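Local coordinates for protein uncharacterized aldehyde dehydrogenase AldY (Bacillus subtilis, PDB 4DNG) that is a putative aldehyde dehydrogenase that probably oxidises aldehydes to carboxylates with NAD(+) and may help protect cells against ethanol stress, at residues 26-29 with 30-33; 130-133 with 134-137; 415-418 with 419-422. All coordinates share one frame; numbering follows the deposited sequence.

Interaction 1. Residues 26-29 with 30-33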
# COMPACT_ATOMS: atom_id res chain seq x y z
N ILE A 26 34.54 9.44 -2.99
CA ILE A 26 33.85 8.58 -3.95
C ILE A 26 34.91 8.01 -4.87
O ILE A 26 35.70 8.75 -5.46
CB ILE A 26 32.75 9.32 -4.74
CG1 ILE A 26 31.79 10.00 -3.75
CG2 ILE A 26 32.05 8.35 -5.68
CD1 ILE A 26 30.62 10.71 -4.38
N LEU A 27 34.93 6.68 -4.96
CA LEU A 27 36.02 5.98 -5.61
C LEU A 27 35.62 5.31 -6.92
O LEU A 27 34.48 4.90 -7.09
CB LEU A 27 36.62 4.94 -4.65
CG LEU A 27 37.12 5.37 -3.25
CD1 LEU A 27 37.81 4.21 -2.54
CD2 LEU A 27 38.06 6.57 -3.29
N ASN A 28 36.58 5.17 -7.81
CA ASN A 28 36.44 4.29 -8.92
C ASN A 28 36.76 2.93 -8.38
O ASN A 28 37.77 2.75 -7.73
CB ASN A 28 37.41 4.67 -10.02
CG ASN A 28 37.31 3.77 -11.22
OD1 ASN A 28 37.00 2.61 -11.09
ND2 ASN A 28 37.58 4.31 -12.38
N PRO A 29 35.87 1.99 -8.60
CA PRO A 29 35.98 0.63 -8.08
C PRO A 29 37.16 -0.16 -8.61
O PRO A 29 37.69 -0.99 -7.90
CB PRO A 29 34.68 -0.00 -8.52
CG PRO A 29 33.72 1.11 -8.52
CD PRO A 29 34.48 2.33 -8.92
N TYR A 30 37.52 0.05 -9.86
CA TYR A 30 38.61 -0.68 -10.47
C TYR A 30 39.92 -0.41 -9.79
O TYR A 30 40.66 -1.33 -9.50
CB TYR A 30 38.72 -0.26 -11.92
CG TYR A 30 39.67 -1.06 -12.77
CD1 TYR A 30 39.33 -2.30 -13.24
CD2 TYR A 30 40.88 -0.55 -13.14
CE1 TYR A 30 40.18 -3.03 -14.04
CE2 TYR A 30 41.74 -1.27 -13.93
CZ TYR A 30 41.38 -2.50 -14.38
OH TYR A 30 42.23 -3.21 -15.17
N ASP A 31 40.23 0.85 -9.51
CA ASP A 31 41.53 1.13 -8.97
C ASP A 31 41.53 1.82 -7.63
O ASP A 31 42.59 2.02 -7.06
CB ASP A 31 42.32 1.93 -9.97
CG ASP A 31 41.61 3.14 -10.39
OD1 ASP A 31 40.79 3.59 -9.59
OD2 ASP A 31 41.85 3.63 -11.50
N GLN A 32 40.37 2.20 -7.14
CA GLN A 32 40.28 2.83 -5.83
C GLN A 32 40.67 4.29 -5.87
O GLN A 32 40.80 4.93 -4.84
CB GLN A 32 41.17 2.12 -4.85
CG GLN A 32 40.43 1.36 -3.78
CD GLN A 32 39.98 0.01 -4.26
OE1 GLN A 32 38.80 -0.23 -4.44
NE2 GLN A 32 40.93 -0.88 -4.48
N SER A 33 40.88 4.81 -7.06
CA SER A 33 41.21 6.23 -7.26
C SER A 33 40.04 7.13 -6.89
O SER A 33 38.87 6.74 -7.04
CB SER A 33 41.62 6.51 -8.71
OG SER A 33 40.50 6.33 -9.56
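D31 OD1 rests 3.6 Å from N28 CB across a tight reversal of the chain and is itself gripped twice by S33. The S33 backbone N gives it a bond of 2.8 Å, closing an Asx turn, and S33 OG adds a second of the same length. Both donors come from one face of the carboxylate, the N from well above its plane and the hydroxyl on the syn side. D31 reaches them because CG is tucked between the backbone N and the carbonyl carbon (chi1 54°). The N28 side chain lies across D31 at about a right angle. With CG anti to its N (chi1 179°), its amide runs alongside the tyrosine side chain, and OD1 accepts from Y30 N at 2.9 Å, tilted from the carbonyl plane; this too has the form of an Asx turn. With an alanine here, Y30 N would probably lose this acceptor and the P29-Y30 corner a restraint on its rotation. The backbone supplies the remaining ties: Q32 N bonds N28 O at 2.7 Å, an alpha-turn, and N28 N bonds S33 O at 2.9 Å in a nearly straight line. S33 O also receives a C-H contact from L27 CA. The leucine branch then lies against the turn, its CD2 3.5 Å from Q32 O. Beyond the turn, Q32 NE2 is bonded to N361 OD1, Y30 and P29 lean on P328, and the N28 side chain touches R92 of helix 83-94. With P29 and Y30 in the right-handed helical region, D31 in the bridge region beside it and Q32 at positive phi, the chain reverses as in the end loop of a beta hairpin, here joining antiparallel strands 23-27 and 34-39.

Interaction 2. Residues 130-133 with 134-137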
# COMPACT_ATOMS: atom_id res chain seq x y z
N SER A 130 -25.25 9.44 -7.45
CA SER A 130 -25.89 8.57 -6.49
C SER A 130 -27.39 8.56 -6.60
O SER A 130 -27.99 9.40 -7.26
CB SER A 130 -25.42 8.90 -5.08
OG SER A 130 -24.13 8.35 -4.85
N ASP A 131 -28.01 7.62 -5.90
CA ASP A 131 -29.41 7.31 -6.07
C ASP A 131 -30.11 8.62 -5.82
O ASP A 131 -31.10 8.93 -6.46
CB ASP A 131 -29.86 6.30 -5.01
CG ASP A 131 -30.97 5.36 -5.50
OD1 ASP A 131 -30.72 4.56 -6.42
OD2 ASP A 131 -32.08 5.41 -4.93
N ILE A 132 -29.57 9.39 -4.90
CA ILE A 132 -30.13 10.67 -4.56
C ILE A 132 -30.13 11.59 -5.75
O ILE A 132 -29.18 11.65 -6.52
CB ILE A 132 -29.36 11.31 -3.39
CG1 ILE A 132 -29.55 10.50 -2.12
CG2 ILE A 132 -29.81 12.75 -3.18
CD1 ILE A 132 -28.62 10.90 -0.99
N GLU A 133 -31.24 12.30 -5.90
CA GLU A 133 -31.36 13.34 -6.88
C GLU A 133 -30.54 14.49 -6.37
O GLU A 133 -30.39 14.65 -5.16
CB GLU A 133 -32.82 13.74 -7.10
CG GLU A 133 -33.66 12.68 -7.80
CD GLU A 133 -35.12 13.09 -7.93
OE1 GLU A 133 -35.51 14.11 -7.32
OE2 GLU A 133 -35.87 12.39 -8.65
N GLY A 134 -29.97 15.27 -7.29
CA GLY A 134 -29.36 16.54 -6.98
C GLY A 134 -27.96 16.36 -6.44
O GLY A 134 -27.23 17.31 -6.19
N LYS A 135 -27.59 15.10 -6.30
CA LYS A 135 -26.27 14.69 -5.83
C LYS A 135 -25.29 14.44 -6.98
O LYS A 135 -25.64 13.85 -8.00
CB LYS A 135 -26.40 13.44 -4.94
CG LYS A 135 -25.09 12.96 -4.35
CD LYS A 135 -25.29 12.08 -3.14
CE LYS A 135 -24.04 12.09 -2.29
NZ LYS A 135 -24.23 11.45 -0.97
N THR A 136 -24.06 14.92 -6.81
CA THR A 136 -22.99 14.75 -7.79
C THR A 136 -21.76 14.23 -7.08
O THR A 136 -21.33 14.80 -6.08
CB THR A 136 -22.63 16.07 -8.49
OG1 THR A 136 -23.82 16.66 -9.05
CG2 THR A 136 -21.62 15.86 -9.61
N ASN A 137 -21.21 13.14 -7.61
CA ASN A 137 -19.96 12.56 -7.14
C ASN A 137 -18.82 12.79 -8.14
O ASN A 137 -18.86 12.30 -9.26
CB ASN A 137 -20.12 11.06 -6.88
CG ASN A 137 -21.12 10.76 -5.78
OD1 ASN A 137 -21.09 11.36 -4.72
ND2 ASN A 137 -22.02 9.82 -6.05
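S130 and N137 make the polar part of this contact, facing one another across a loop that doubles back on itself. N137 ND2 donates to S130 OG at 2.8 Å, and the hydroxyl oxygen lies almost in the plane of the amide, although the bond is bent at the hydrogen (146°). The serine oxygen is brought there by a first torsion that sets it beside its own backbone N and anti to the carbonyl carbon (chi1 -78°). The amide is held at both ends: ND2 also bonds V128 O, while OD1 takes a bond from S475 OG, which fixes which way round the group lies. Such ties belong to the hairpin of strands 125-126 and 135-150, which with strand 469-477 builds the projecting arm that serves as the oligomerisation domain in aldehyde dehydrogenases. The apolar part is carried by the stem of K135, whose CG is anti to the backbone N (chi1 -178°) and whose chain is extended, which lays the stem along S130 and I132. Its CD lies 3.7 Å from S130 CB on one side and 4.1 Å from I132 CD1 on another. Nearer the backbone, K135 CB meets I132 CG2 at 3.9 Å, the isoleucine and lysine side chains crossing at a slant, and both also touch Q477. G134 helps the chain turn: its phi is positive, which favours glycine, and its backbone is hydrogen-bonded to K478.

Interaction 3. Residues 415-418 with 419-422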
# COMPACT_ATOMS: atom_id res chain seq x y z
N THR A 415 10.37 -21.18 -24.01
CA THR A 415 9.67 -22.30 -24.58
C THR A 415 9.34 -21.96 -26.01
O THR A 415 9.14 -20.79 -26.36
CB THR A 415 8.37 -22.64 -23.81
OG1 THR A 415 7.55 -23.51 -24.61
CG2 THR A 415 7.59 -21.38 -23.47
N SER A 416 9.29 -23.00 -26.83
CA SER A 416 8.89 -22.91 -28.22
C SER A 416 7.39 -22.68 -28.35
O SER A 416 6.93 -22.06 -29.31
CB SER A 416 9.23 -24.21 -28.92
OG SER A 416 8.95 -24.09 -30.29
N ASP A 417 6.64 -23.20 -27.38
CA ASP A 417 5.19 -23.11 -27.34
C ASP A 417 4.74 -21.83 -26.61
O ASP A 417 4.79 -21.76 -25.37
CB ASP A 417 4.64 -24.35 -26.63
CG ASP A 417 3.14 -24.51 -26.80
OD1 ASP A 417 2.49 -23.64 -27.42
OD2 ASP A 417 2.61 -25.53 -26.31
N LEU A 418 4.31 -20.83 -27.38
CA LEU A 418 3.93 -19.51 -26.83
C LEU A 418 2.63 -19.52 -26.01
O LEU A 418 2.48 -18.71 -25.08
CB LEU A 418 3.85 -18.45 -27.94
CG LEU A 418 5.13 -18.07 -28.70
CD1 LEU A 418 4.80 -16.99 -29.72
CD2 LEU A 418 6.26 -17.62 -27.77
N GLU A 419 1.71 -20.42 -26.34
CA GLU A 419 0.54 -20.68 -25.50
C GLU A 419 0.96 -21.28 -24.16
O GLU A 419 0.47 -20.85 -23.10
CB GLU A 419 -0.47 -21.61 -26.20
CG GLU A 419 -1.28 -20.98 -27.33
CD GLU A 419 -2.31 -21.93 -27.95
OE1 GLU A 419 -2.62 -22.98 -27.34
OE2 GLU A 419 -2.82 -21.63 -29.05
N LYS A 420 1.87 -22.26 -24.21
CA LYS A 420 2.41 -22.97 -23.03
C LYS A 420 3.20 -22.05 -22.11
O LYS A 420 3.13 -22.17 -20.89
CB LYS A 420 3.30 -24.12 -23.51
CG LYS A 420 3.97 -24.99 -22.46
CD LYS A 420 5.00 -25.88 -23.17
CE LYS A 420 5.60 -26.95 -22.26
NZ LYS A 420 4.72 -28.17 -22.13
N GLY A 421 3.96 -21.13 -22.71
CA GLY A 421 4.70 -20.14 -21.94
C GLY A 421 3.81 -19.15 -21.20
O GLY A 421 4.12 -18.76 -20.07
N GLU A 422 2.71 -18.76 -21.83
CA GLU A 422 1.80 -17.81 -21.23
C GLU A 422 1.06 -18.46 -20.08
O GLU A 422 0.76 -17.80 -19.08
CB GLU A 422 0.82 -17.28 -22.27
CG GLU A 422 -0.09 -16.18 -21.76
CD GLU A 422 -1.09 -15.73 -22.80
OE1 GLU A 422 -0.69 -15.04 -23.76
OE2 GLU A 422 -2.28 -16.08 -22.65
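T415 and G421 meet where a short loop turns into a helix, T415 CG2 lying 3.5 Å from G421 CA. The threonine torsion sorts its two branches: OG1 stands anti to the backbone N (chi1 165°), leaving CG2 between N and carbonyl carbon, facing the glycine. That methyl packs directly on the glycine backbone. OG1 accepts from D417 N at 2.9 Å, an ST turn, and is also bonded to D265 OD1. D417 occupies the N-cap position, with CG anti to its own N (chi1 -167°); the carboxylate therefore lies over the start of K420, OD2 only 3.2 Å from K420 CB, and the two side chains cross nearly at right angles. K420 runs out straight until chi4, where it bends (82°); on the way its CD passes T415 OG1 at 3.8 Å, and NZ makes a long, weak ion pair with D395. Helical bonds from G421 N to D417 O (2.9 Å) and from E422 N to L418 O open the helix. E422 OE2 is bonded to Y140 OH of the second subunit, whose I476 packs on L418 and E422. Helix 418-425 follows strand 410-414 and precedes the parallel strand 432-435, a beta-alpha-beta crossover with strands 135-150 and 469-477 of the partner beside it.

The three contacts come one after another along the chain, and none touches another. Interaction 1 joins the small two-stranded sheet, on the opposite side of the chain's centre from both others, its own centre about 65 Å from that of interaction 2 and 45 Å from that of interaction 3. Interactions 2 and 3, with centres about 50 Å apart, belong to different mixed sheets: 130-137 spans the turn and the first residues of strand 135-150, whereas interaction 3 follows strand 410-414. The dimer relates these two regions, since the helix of interaction 3 meets Y140 and I476 of the second subunit, residues of the strands that form the arm around interaction 2.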